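Local coordinates for dimeric protein of unknown function and ferredoxin-like fold (Bacteroides fragilis, PDB 3FMB) that is of unknown function but forms a dimer of ferredoxin-like subunits belonging to the stress responsive A/B barrel family, at residues L26-D31 against E72-A77; E47-L52 against P95-A100; I56-K61 against S80-L85; I62-N67 against I76-E81. One frame throughout, in Å; residues are numbered along the deposited sequence. Where two conformers were deposited one is given.

Three of the four contacts lie along strand 76-82, a central strand of the antiparallel sheet. Contact 1 joins its start to strand 21-29, contact 4 pairs its length with the edge strand 61-66, and contact 3 closes its far end; the centres of contacts 1 and 3 are about 23 Å apart. Contact 2 belongs to the helical layer, about 13 Å from contact 4 between centres, and touches it where I49 packs on I62 and V64. L52 and H97 of contact 2 also meet I59 and I56 of contact 3. Contacts 1 and 4 share I76 and A77, a 1,2-ethanediol probably left from crystallisation, and the neighbourhood of the second subunit.

Contact 1 (L26-D31 against E72-A77). With EDO (1,2-ethanediol), chain D.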
# COMPACT_ATOMS: atom_id res chain seq x y z
N LEU A 26 -2.15 4.51 -0.70
CA LEU A 26 -2.01 5.09 0.64
C LEU A 26 -2.24 6.61 0.53
O LEU A 26 -1.85 7.25 -0.49
CB LEU A 26 -0.62 4.82 1.19
CG LEU A 26 -0.19 3.36 1.38
CD1 LEU A 26 1.25 3.28 2.00
CD2 LEU A 26 -1.19 2.50 2.12
N PHE A 27 -2.92 7.15 1.54
CA PHE A 27 -3.18 8.57 1.67
C PHE A 27 -2.61 9.16 2.97
O PHE A 27 -2.67 8.55 4.06
CB PHE A 27 -4.69 8.84 1.67
CG PHE A 27 -5.39 8.41 0.43
CD1 PHE A 27 -5.47 9.27 -0.66
CD2 PHE A 27 -5.98 7.16 0.35
CE1 PHE A 27 -6.12 8.87 -1.84
CE2 PHE A 27 -6.64 6.76 -0.81
CZ PHE A 27 -6.73 7.61 -1.88
N LYS A 28 -2.15 10.39 2.85
CA LYS A 28 -1.72 11.22 3.97
C LYS A 28 -2.53 12.51 3.95
O LYS A 28 -2.64 13.21 2.94
CB LYS A 28 -0.22 11.49 3.87
CG LYS A 28 0.34 12.28 5.06
CD LYS A 28 1.89 12.29 5.05
CE LYS A 28 2.43 13.16 6.16
NZ LYS A 28 3.82 12.75 6.60
N LEU A 29 -3.09 12.84 5.09
CA LEU A 29 -3.88 14.03 5.21
C LEU A 29 -2.97 15.14 5.68
O LEU A 29 -1.93 14.88 6.31
CB LEU A 29 -5.01 13.81 6.19
CG LEU A 29 -6.00 12.68 5.83
CD1 LEU A 29 -7.06 12.74 6.97
CD2 LEU A 29 -6.59 12.83 4.42
N ARG A 30 -3.34 16.39 5.40
CA ARG A 30 -2.50 17.54 5.78
C ARG A 30 -2.23 17.58 7.28
O ARG A 30 -3.14 17.41 8.09
CB ARG A 30 -3.12 18.88 5.37
CG ARG A 30 -3.36 19.07 3.91
CD ARG A 30 -3.90 20.48 3.64
NE ARG A 30 -5.33 20.55 3.91
CZ ARG A 30 -5.89 21.16 4.95
NH1 ARG A 30 -5.16 21.80 5.86
NH2 ARG A 30 -7.21 21.15 5.07
N ASP A 31 -0.98 17.86 7.63
CA ASP A 31 -0.54 17.88 9.01
C ASP A 31 -1.37 18.79 9.92
O ASP A 31 -1.64 18.46 11.06
CB ASP A 31 0.93 18.33 9.07
CG ASP A 31 1.90 17.26 8.68
OD1 ASP A 31 1.57 16.05 8.75
OD2 ASP A 31 3.04 17.64 8.30
N GLU A 72 4.44 5.77 12.08
CA GLU A 72 4.19 6.04 10.67
C GLU A 72 3.35 7.31 10.53
O GLU A 72 2.65 7.68 11.44
CB GLU A 72 3.52 4.83 10.01
CG GLU A 72 4.37 3.56 10.12
CD GLU A 72 5.70 3.66 9.35
OE1 GLU A 72 5.90 4.64 8.59
OE2 GLU A 72 6.54 2.74 9.50
N THR A 73 3.45 7.96 9.38
CA THR A 73 2.78 9.25 9.17
C THR A 73 1.67 9.28 8.12
O THR A 73 1.02 10.29 7.95
CB THR A 73 3.81 10.34 8.83
OG1 THR A 73 4.43 10.04 7.58
CG2 THR A 73 4.88 10.49 9.99
N TRP A 74 1.45 8.18 7.40
CA TRP A 74 0.36 8.08 6.45
C TRP A 74 -0.82 7.53 7.19
O TRP A 74 -0.66 6.77 8.15
CB TRP A 74 0.74 7.22 5.24
CG TRP A 74 1.79 7.94 4.41
CD1 TRP A 74 3.03 8.33 4.81
CD2 TRP A 74 1.65 8.38 3.06
NE1 TRP A 74 3.67 9.01 3.80
CE2 TRP A 74 2.84 9.05 2.71
CE3 TRP A 74 0.62 8.31 2.14
CZ2 TRP A 74 3.05 9.61 1.43
CZ3 TRP A 74 0.81 8.88 0.89
CH2 TRP A 74 2.02 9.52 0.54
N ASN A 75 -2.02 7.97 6.82
CA ASN A 75 -3.20 7.71 7.65
C ASN A 75 -4.12 6.59 7.17
O ASN A 75 -4.77 5.93 7.97
CB ASN A 75 -4.09 8.99 7.80
CG ASN A 75 -3.29 10.27 7.95
OD1 ASN A 75 -2.85 10.83 6.97
ND2 ASN A 75 -3.14 10.74 9.15
N ILE A 76 -4.19 6.41 5.87
CA ILE A 76 -5.18 5.57 5.26
C ILE A 76 -4.55 4.66 4.20
O ILE A 76 -3.77 5.14 3.34
CB ILE A 76 -6.30 6.42 4.55
CG1 ILE A 76 -7.03 7.39 5.52
CG2 ILE A 76 -7.28 5.46 3.81
CD1 ILE A 76 -7.89 8.49 4.75
N ALA A 77 -4.93 3.38 4.22
CA ALA A 77 -4.52 2.42 3.20
C ALA A 77 -5.79 1.89 2.53
O ALA A 77 -6.77 1.56 3.22
CB ALA A 77 -3.75 1.26 3.81
C1 EDO D . -0.20 9.44 12.21
O1 EDO D . 0.57 8.46 12.89
C2 EDO D . -0.77 8.83 10.93
O2 EDO D . -1.77 7.87 11.20
O HOH W 1 -1.73 13.66 8.62
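K28 lies across W74 where strand 21-29 pairs antiparallel with the start of strand 76-82, and a classic beta bulge opens the pairing: N75 and I76 both face F27. F27 O takes two N-H groups, from N75 N at 2.9 Å and I76 N at 3.2 Å, while F27 N donates back to I76 O. From CB outward, K28 is extended, its CG anti to the backbone N (chi1 -176°). CB sits over one face of the W74 six-membered ring, 3.9 Å from the centroid, a CH-pi contact. CG and CD run on beside T73 O, CD also nearing W74 NE1, and NZ makes a weak hydrogen bond to T73 OG1 at 2.9 Å. W74 CZ3, at the indole edge, meets L26 O. L26 CD2 presses on A77 CB at 3.3 Å, an unusually tight contact; A112 and V114 of the second subunit pack there. F27 and I76 occupy the other face, where I76 packs on F45 and M42 of helix 35-50. N75 turns its amide back to the strand end: OD1 accepts L29 N at 2.8 Å, the donor tilted 31° from the carbonyl plane, and a water accepts from N75 ND2 and donates to L29 O.

Contact 2 (E47-L52 against P95-A100); sequences EAIEAL and PEHVAA
L52, A100 and H97 carry most of this contact between the end of helix 35-50 and helix 95-102, with I49 burying nearly as much as H97. L52 spreads its two methyl branches over the first turn of the second helix. CD2 comes down on the backbone and root of E96, 3.6 Å from E96 O and equally far from E96 CB, whereas CD1 reaches the rim of the H97 imidazole in the plane of the ring, 4.0 Å from H97 CD2. With its CG anti to the carbonyl carbon (chi1 -66°), L52 sends both branches across to that helix.

A100 has a small side chain that points toward the other segment, and its methyl touches two successive residues: A48 CB at 3.8 Å and I49 CD1 at 3.7 Å. These alanines let the backbones come close, the CA atoms of A48 and A100 being 5.3 Å apart.

H97 lies alongside I49, both side chains pointing the same way, and I49 CD1 meets the imidazole edge at H97 CD2, 3.8 Å away. H97 ND1 is hydrogen-bonded to A92 O, which helps fix the ring, and the ring also meets that of Y91. The same I49 continues inward onto I62 and V64 of strand 61-66.

All the contacts across the pair are thus van der Waals ones, the interhelical packing of the helical layer that covers one face of the sheet in a ferredoxin-like alpha/beta fold.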
# COMPACT_ATOMS: atom_id res chain seq x y z
N GLU A 47 -15.92 3.79 5.53
CA GLU A 47 -17.31 3.35 5.37
C GLU A 47 -17.77 3.43 3.91
O GLU A 47 -18.45 2.51 3.43
CB GLU A 47 -18.25 4.20 6.23
CG GLU A 47 -19.70 3.71 6.27
CD GLU A 47 -20.64 4.73 6.90
OE1 GLU A 47 -21.34 4.37 7.87
OE2 GLU A 47 -20.68 5.90 6.44
N ALA A 48 -17.42 4.52 3.23
CA ALA A 48 -17.87 4.76 1.85
C ALA A 48 -17.22 3.77 0.88
O ALA A 48 -17.90 3.23 0.00
CB ALA A 48 -17.57 6.22 1.43
N ILE A 49 -15.91 3.54 1.04
CA ILE A 49 -15.20 2.57 0.20
C ILE A 49 -15.71 1.16 0.40
O ILE A 49 -15.94 0.40 -0.56
CB ILE A 49 -13.68 2.62 0.42
CG1 ILE A 49 -13.11 3.98 -0.07
CG2 ILE A 49 -12.99 1.42 -0.29
CD1 ILE A 49 -13.19 4.26 -1.64
N GLU A 50 -15.93 0.79 1.65
CA GLU A 50 -16.32 -0.56 1.98
C GLU A 50 -17.78 -0.89 1.54
O GLU A 50 -18.10 -2.05 1.38
CB GLU A 50 -15.99 -0.86 3.45
CG GLU A 50 -14.44 -0.90 3.62
CD GLU A 50 -13.92 -1.30 5.01
OE1 GLU A 50 -14.71 -1.26 5.96
OE2 GLU A 50 -12.71 -1.66 5.14
N ALA A 51 -18.59 0.13 1.26
CA ALA A 51 -19.94 -0.02 0.71
C ALA A 51 -19.96 -0.20 -0.82
O ALA A 51 -21.01 -0.52 -1.39
CB ALA A 51 -20.83 1.15 1.09
N LEU A 52 -18.83 -0.04 -1.49
CA LEU A 52 -18.79 -0.04 -2.95
C LEU A 52 -18.99 -1.39 -3.62
O LEU A 52 -19.56 -1.44 -4.70
CB LEU A 52 -17.48 0.59 -3.45
CG LEU A 52 -17.23 2.08 -3.18
CD1 LEU A 52 -15.84 2.46 -3.71
CD2 LEU A 52 -18.35 2.92 -3.81
N PRO A 95 -19.18 6.71 -10.44
CA PRO A 95 -19.70 7.81 -9.64
C PRO A 95 -19.70 7.57 -8.14
O PRO A 95 -19.45 8.50 -7.35
CB PRO A 95 -21.14 7.95 -10.16
CG PRO A 95 -21.06 7.49 -11.56
CD PRO A 95 -20.14 6.34 -11.51
N GLU A 96 -19.97 6.33 -7.74
CA GLU A 96 -20.00 5.95 -6.33
C GLU A 96 -18.59 6.01 -5.73
O GLU A 96 -18.41 6.41 -4.58
CB GLU A 96 -20.59 4.54 -6.18
CG GLU A 96 -22.01 4.43 -6.71
CD GLU A 96 -22.89 5.38 -6.03
OE1 GLU A 96 -22.77 5.49 -4.81
OE2 GLU A 96 -23.66 6.06 -6.72
N HIS A 97 -17.60 5.59 -6.51
CA HIS A 97 -16.23 5.72 -6.07
C HIS A 97 -15.76 7.19 -6.01
O HIS A 97 -15.11 7.62 -5.04
CB HIS A 97 -15.25 4.93 -6.95
CG HIS A 97 -13.84 5.19 -6.54
ND1 HIS A 97 -13.01 6.02 -7.26
CD2 HIS A 97 -13.19 4.91 -5.39
CE1 HIS A 97 -11.87 6.16 -6.61
NE2 HIS A 97 -11.97 5.52 -5.46
N VAL A 98 -16.10 7.96 -7.03
CA VAL A 98 -15.75 9.38 -7.04
C VAL A 98 -16.30 10.08 -5.81
O VAL A 98 -15.57 10.87 -5.16
CB VAL A 98 -16.23 10.07 -8.34
CG1 VAL A 98 -16.09 11.60 -8.25
CG2 VAL A 98 -15.45 9.54 -9.58
N ALA A 99 -17.56 9.81 -5.45
CA ALA A 99 -18.14 10.39 -4.22
C ALA A 99 -17.33 10.00 -2.98
O ALA A 99 -17.09 10.85 -2.10
CB ALA A 99 -19.60 9.98 -4.05
N ALA A 100 -16.94 8.73 -2.88
CA ALA A 100 -16.12 8.25 -1.75
C ALA A 100 -14.80 9.03 -1.68
O ALA A 100 -14.38 9.51 -0.61
CB ALA A 100 -15.85 6.75 -1.87

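Contact 3 (I56-K61 against S80-L85)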
# COMPACT_ATOMS: atom_id res chain seq x y z
N ILE A 56 -20.43 -1.74 -7.31
CA ILE A 56 -19.40 -1.89 -8.36
C ILE A 56 -18.94 -3.34 -8.45
O ILE A 56 -18.08 -3.80 -7.67
CB ILE A 56 -18.17 -0.97 -8.12
CG1 ILE A 56 -18.62 0.46 -7.78
CG2 ILE A 56 -17.26 -1.02 -9.36
CD1 ILE A 56 -17.47 1.51 -7.57
N SER A 57 -19.51 -4.05 -9.40
CA SER A 57 -19.35 -5.50 -9.48
C SER A 57 -17.92 -5.93 -9.83
O SER A 57 -17.50 -7.02 -9.46
CB SER A 57 -20.32 -6.09 -10.50
OG SER A 57 -19.93 -5.74 -11.81
N VAL A 58 -17.16 -5.07 -10.51
CA VAL A 58 -15.77 -5.43 -10.86
C VAL A 58 -14.80 -5.49 -9.66
O VAL A 58 -13.68 -5.98 -9.81
CB VAL A 58 -15.13 -4.54 -12.00
CG1 VAL A 58 -15.90 -4.66 -13.29
CG2 VAL A 58 -14.98 -3.09 -11.58
N ILE A 59 -15.19 -4.97 -8.49
CA ILE A 59 -14.34 -5.10 -7.29
C ILE A 59 -14.31 -6.55 -6.84
O ILE A 59 -15.36 -7.12 -6.52
CB ILE A 59 -14.81 -4.23 -6.08
CG1 ILE A 59 -14.84 -2.73 -6.45
CG2 ILE A 59 -13.88 -4.45 -4.85
CD1 ILE A 59 -15.62 -1.84 -5.38
N ARG A 60 -13.12 -7.15 -6.82
CA ARG A 60 -12.96 -8.55 -6.39
C ARG A 60 -12.68 -8.62 -4.87
O ARG A 60 -13.09 -9.53 -4.20
CB ARG A 60 -11.85 -9.22 -7.19
CG ARG A 60 -12.07 -9.16 -8.69
CD ARG A 60 -13.25 -10.06 -9.08
NE ARG A 60 -13.59 -9.95 -10.49
CZ ARG A 60 -14.75 -9.49 -10.97
NH1 ARG A 60 -15.74 -9.12 -10.16
NH2 ARG A 60 -14.93 -9.40 -12.27
N LYS A 61 -11.99 -7.62 -4.35
CA LYS A 61 -11.74 -7.48 -2.93
C LYS A 61 -11.41 -6.01 -2.70
O LYS A 61 -10.77 -5.41 -3.54
CB LYS A 61 -10.52 -8.31 -2.51
CG LYS A 61 -10.25 -8.28 -1.04
CD LYS A 61 -9.17 -9.28 -0.67
CE LYS A 61 -8.76 -9.16 0.78
NZ LYS A 61 -8.11 -10.44 1.19
N SER A 80 -6.93 -3.46 -2.59
CA SER A 80 -7.98 -3.98 -3.44
C SER A 80 -7.44 -4.87 -4.54
O SER A 80 -6.25 -4.82 -4.88
CB SER A 80 -8.77 -2.80 -4.02
OG SER A 80 -7.96 -2.03 -4.87
N GLU A 81 -8.32 -5.71 -5.08
CA GLU A 81 -8.02 -6.66 -6.13
C GLU A 81 -9.05 -6.54 -7.26
O GLU A 81 -10.25 -6.41 -7.02
CB GLU A 81 -8.00 -8.11 -5.60
CG GLU A 81 -6.84 -8.34 -4.59
CD GLU A 81 -6.87 -9.68 -3.90
OE1 GLU A 81 -7.68 -10.55 -4.27
OE2 GLU A 81 -6.06 -9.88 -2.97
N PHE A 82 -8.54 -6.62 -8.50
CA PHE A 82 -9.35 -6.56 -9.74
C PHE A 82 -8.77 -7.56 -10.74
O PHE A 82 -7.64 -8.03 -10.58
CB PHE A 82 -9.32 -5.15 -10.36
CG PHE A 82 -9.87 -4.07 -9.46
CD1 PHE A 82 -9.05 -3.42 -8.54
CD2 PHE A 82 -11.21 -3.69 -9.56
CE1 PHE A 82 -9.59 -2.39 -7.71
CE2 PHE A 82 -11.74 -2.73 -8.76
CZ PHE A 82 -10.95 -2.05 -7.83
N ASP A 83 -9.52 -7.85 -11.78
CA ASP A 83 -9.05 -8.77 -12.83
C ASP A 83 -7.97 -8.17 -13.70
O ASP A 83 -7.08 -8.89 -14.17
CB ASP A 83 -10.21 -9.19 -13.72
CG ASP A 83 -11.20 -10.07 -13.01
OD1 ASP A 83 -10.90 -10.62 -11.93
OD2 ASP A 83 -12.29 -10.22 -13.56
N ASN A 84 -8.05 -6.87 -13.92
CA ASN A 84 -7.13 -6.18 -14.83
C ASN A 84 -7.21 -4.67 -14.65
O ASN A 84 -8.06 -4.17 -13.91
CB ASN A 84 -7.47 -6.58 -16.28
CG ASN A 84 -8.90 -6.29 -16.61
OD1 ASN A 84 -9.35 -5.14 -16.50
ND2 ASN A 84 -9.64 -7.33 -16.98
N LEU A 85 -6.33 -3.93 -15.34
CA LEU A 85 -6.30 -2.47 -15.18
C LEU A 85 -7.52 -1.75 -15.76
O LEU A 85 -7.82 -0.66 -15.34
CB LEU A 85 -5.06 -1.85 -15.82
CG LEU A 85 -3.72 -1.96 -15.11
CD1 LEU A 85 -2.71 -1.21 -15.94
CD2 LEU A 85 -3.81 -1.42 -13.63
O HOH W 2 -12.36 -7.19 -11.63
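E81 O is approached by two successive backbone N-H groups, from R60 N at 3.0 Å and more weakly from K61 N at 3.4 Å. The return bond runs from E81 N to K61 O at 2.9 Å. R60 and K61 thus both face E81, a classic beta bulge at the point where the loop after helix 35-50 enters the edge strand 61-66 and joins strand 76-82 of the ferredoxin-like sheet. A type I turn from I56 to I59 leads into it.

The R60 side chain bends at chi2 (-70°), which swings its guanidinium back toward D83. In a salt bridge it grips the carboxylate side-on, NE to OD1 and NH2 to OD2, both at 3.1 Å. The oxygens lie in or near the guanidinium plane, but the carboxylate is met from above its own plane, the two groups being turned 52° apart. A water sits over one guanidinium face and bridges the two segments, donating to V58 O and accepting from D83 N.

On the inner side the F82 ring runs alongside I59, CE2 lying 3.9 Å from I59 CG1, while CD2 comes 3.4 Å from V58 O. Y91 of helix 85-93 meets the same ring. K61 and E81 extend side by side in the same direction, K61 CD near E81 OE2, with their charged ends further apart, NZ to OE2 being 4.7 Å.

Contact 4 (I62-N67 against I76-E81); sequences IEVGLN and IALYSE. With EDO (1,2-ethanediol), chain D.
E63 and Y79 face each other as an antiparallel hydrogen-bonded pair, and their side chains meet at a slant on one face of the sheet. The E63 CG sits between its backbone N and carbonyl carbon (chi1 70°), from where the extended chain leans toward Y79; OE2 comes 3.7 Å from Y79 CD2, with the carboxylate turned 46° from the ring plane. The polar ends find stronger partners: E63 OE2 forms a salt bridge with K22 and a hydrogen bond with Y116, both of the second subunit, and Y79 OH bonds K22 of its own chain. The Y79 ring also stacks on Y79 of the second subunit.

On the opposite face the side chains are mostly aliphatic, S80 being the exception, its OG bonded to H23 O. I76 divides its branches between two neighbours: CG2 meets V64 CG1 at 3.8 Å, the chains crossing, and CG1 lies beside L66 CD2 at 4.0 Å, the two pointing the same way. I62 lays CG1 against S80 CB at 3.9 Å and extends CD1 toward L78 CD2.

Backbone bonds run both ways between E63 and Y79 and between G65 and A77. The N-to-C directions of segments 62-66 and 76-81 are 161° apart, antiparallel: a beta hairpin with its aliphatic face under the helices and its other face against the second subunit, as in dimeric ferredoxin-like A/B barrels.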
# COMPACT_ATOMS: atom_id res chain seq x y z
N ILE A 62 -11.89 -5.45 -1.59
CA ILE A 62 -11.52 -4.08 -1.20
C ILE A 62 -11.60 -3.95 0.32
O ILE A 62 -12.44 -4.56 0.97
CB ILE A 62 -12.39 -2.96 -1.90
CG1 ILE A 62 -11.74 -1.58 -1.83
CG2 ILE A 62 -13.90 -3.02 -1.39
CD1 ILE A 62 -12.16 -0.61 -2.99
N GLU A 63 -10.64 -3.24 0.88
CA GLU A 63 -10.70 -2.88 2.28
C GLU A 63 -9.94 -1.59 2.51
O GLU A 63 -9.00 -1.27 1.75
CB GLU A 63 -10.09 -3.99 3.13
CG GLU A 63 -8.60 -4.14 2.98
CD GLU A 63 -8.04 -5.42 3.57
OE1 GLU A 63 -8.81 -6.37 3.83
OE2 GLU A 63 -6.81 -5.48 3.74
N VAL A 64 -10.34 -0.87 3.56
CA VAL A 64 -9.62 0.34 3.97
C VAL A 64 -9.07 0.11 5.38
O VAL A 64 -9.81 -0.27 6.28
CB VAL A 64 -10.53 1.59 3.92
CG1 VAL A 64 -9.85 2.79 4.61
CG2 VAL A 64 -10.88 1.89 2.44
N GLY A 65 -7.78 0.37 5.52
CA GLY A 65 -7.08 0.26 6.78
C GLY A 65 -6.70 1.64 7.30
O GLY A 65 -6.21 2.47 6.58
N LEU A 66 -6.97 1.86 8.57
CA LEU A 66 -6.59 3.12 9.23
C LEU A 66 -5.35 2.88 10.10
O LEU A 66 -5.30 1.92 10.88
CB LEU A 66 -7.79 3.65 10.05
CG LEU A 66 -9.10 3.93 9.29
CD1 LEU A 66 -10.10 4.60 10.23
CD2 LEU A 66 -8.75 4.77 8.03
N ASN A 67 -4.30 3.69 9.89
CA ASN A 67 -3.04 3.47 10.53
C ASN A 67 -3.11 3.41 12.05
O ASN A 67 -3.70 4.28 12.69
CB ASN A 67 -2.07 4.56 10.14
CG ASN A 67 -0.72 4.35 10.77
OD1 ASN A 67 -0.12 3.29 10.63
ND2 ASN A 67 -0.28 5.34 11.52
N ILE A 76 -4.19 6.41 5.87
CA ILE A 76 -5.18 5.57 5.26
C ILE A 76 -4.55 4.66 4.20
O ILE A 76 -3.77 5.14 3.34
CB ILE A 76 -6.30 6.42 4.55
CG1 ILE A 76 -7.03 7.39 5.52
CG2 ILE A 76 -7.28 5.46 3.81
CD1 ILE A 76 -7.89 8.49 4.75
N ALA A 77 -4.93 3.38 4.22
CA ALA A 77 -4.52 2.42 3.20
C ALA A 77 -5.79 1.89 2.53
O ALA A 77 -6.77 1.56 3.22
CB ALA A 77 -3.75 1.26 3.81
N LEU A 78 -5.76 1.79 1.20
CA LEU A 78 -6.78 1.08 0.44
C LEU A 78 -6.09 -0.09 -0.24
O LEU A 78 -5.08 0.07 -0.95
CB LEU A 78 -7.38 2.02 -0.59
CG LEU A 78 -8.58 1.48 -1.38
CD1 LEU A 78 -9.54 2.67 -1.65
CD2 LEU A 78 -8.07 0.79 -2.70
N TYR A 79 -6.59 -1.28 0.03
CA TYR A 79 -6.07 -2.49 -0.54
C TYR A 79 -7.20 -3.13 -1.33
O TYR A 79 -8.27 -3.36 -0.79
CB TYR A 79 -5.57 -3.41 0.57
CG TYR A 79 -5.18 -4.79 0.07
CD1 TYR A 79 -3.91 -5.01 -0.47
CD2 TYR A 79 -6.09 -5.84 0.08
CE1 TYR A 79 -3.55 -6.28 -0.97
CE2 TYR A 79 -5.73 -7.11 -0.42
CZ TYR A 79 -4.46 -7.31 -0.95
OH TYR A 79 -4.11 -8.54 -1.42
N SER A 80 -6.93 -3.46 -2.59
CA SER A 80 -7.98 -3.98 -3.44
C SER A 80 -7.44 -4.87 -4.54
O SER A 80 -6.25 -4.82 -4.88
CB SER A 80 -8.77 -2.80 -4.02
OG SER A 80 -7.96 -2.03 -4.87
N GLU A 81 -8.32 -5.71 -5.08
CA GLU A 81 -8.02 -6.66 -6.13
C GLU A 81 -9.05 -6.54 -7.26
O GLU A 81 -10.25 -6.41 -7.02
CB GLU A 81 -8.00 -8.11 -5.60
CG GLU A 81 -6.84 -8.34 -4.59
CD GLU A 81 -6.87 -9.68 -3.90
OE1 GLU A 81 -7.68 -10.55 -4.27
OE2 GLU A 81 -6.06 -9.88 -2.97
C1 EDO D . -0.20 9.44 12.21
O1 EDO D . 0.57 8.46 12.89
C2 EDO D . -0.77 8.83 10.93
O2 EDO D . -1.77 7.87 11.20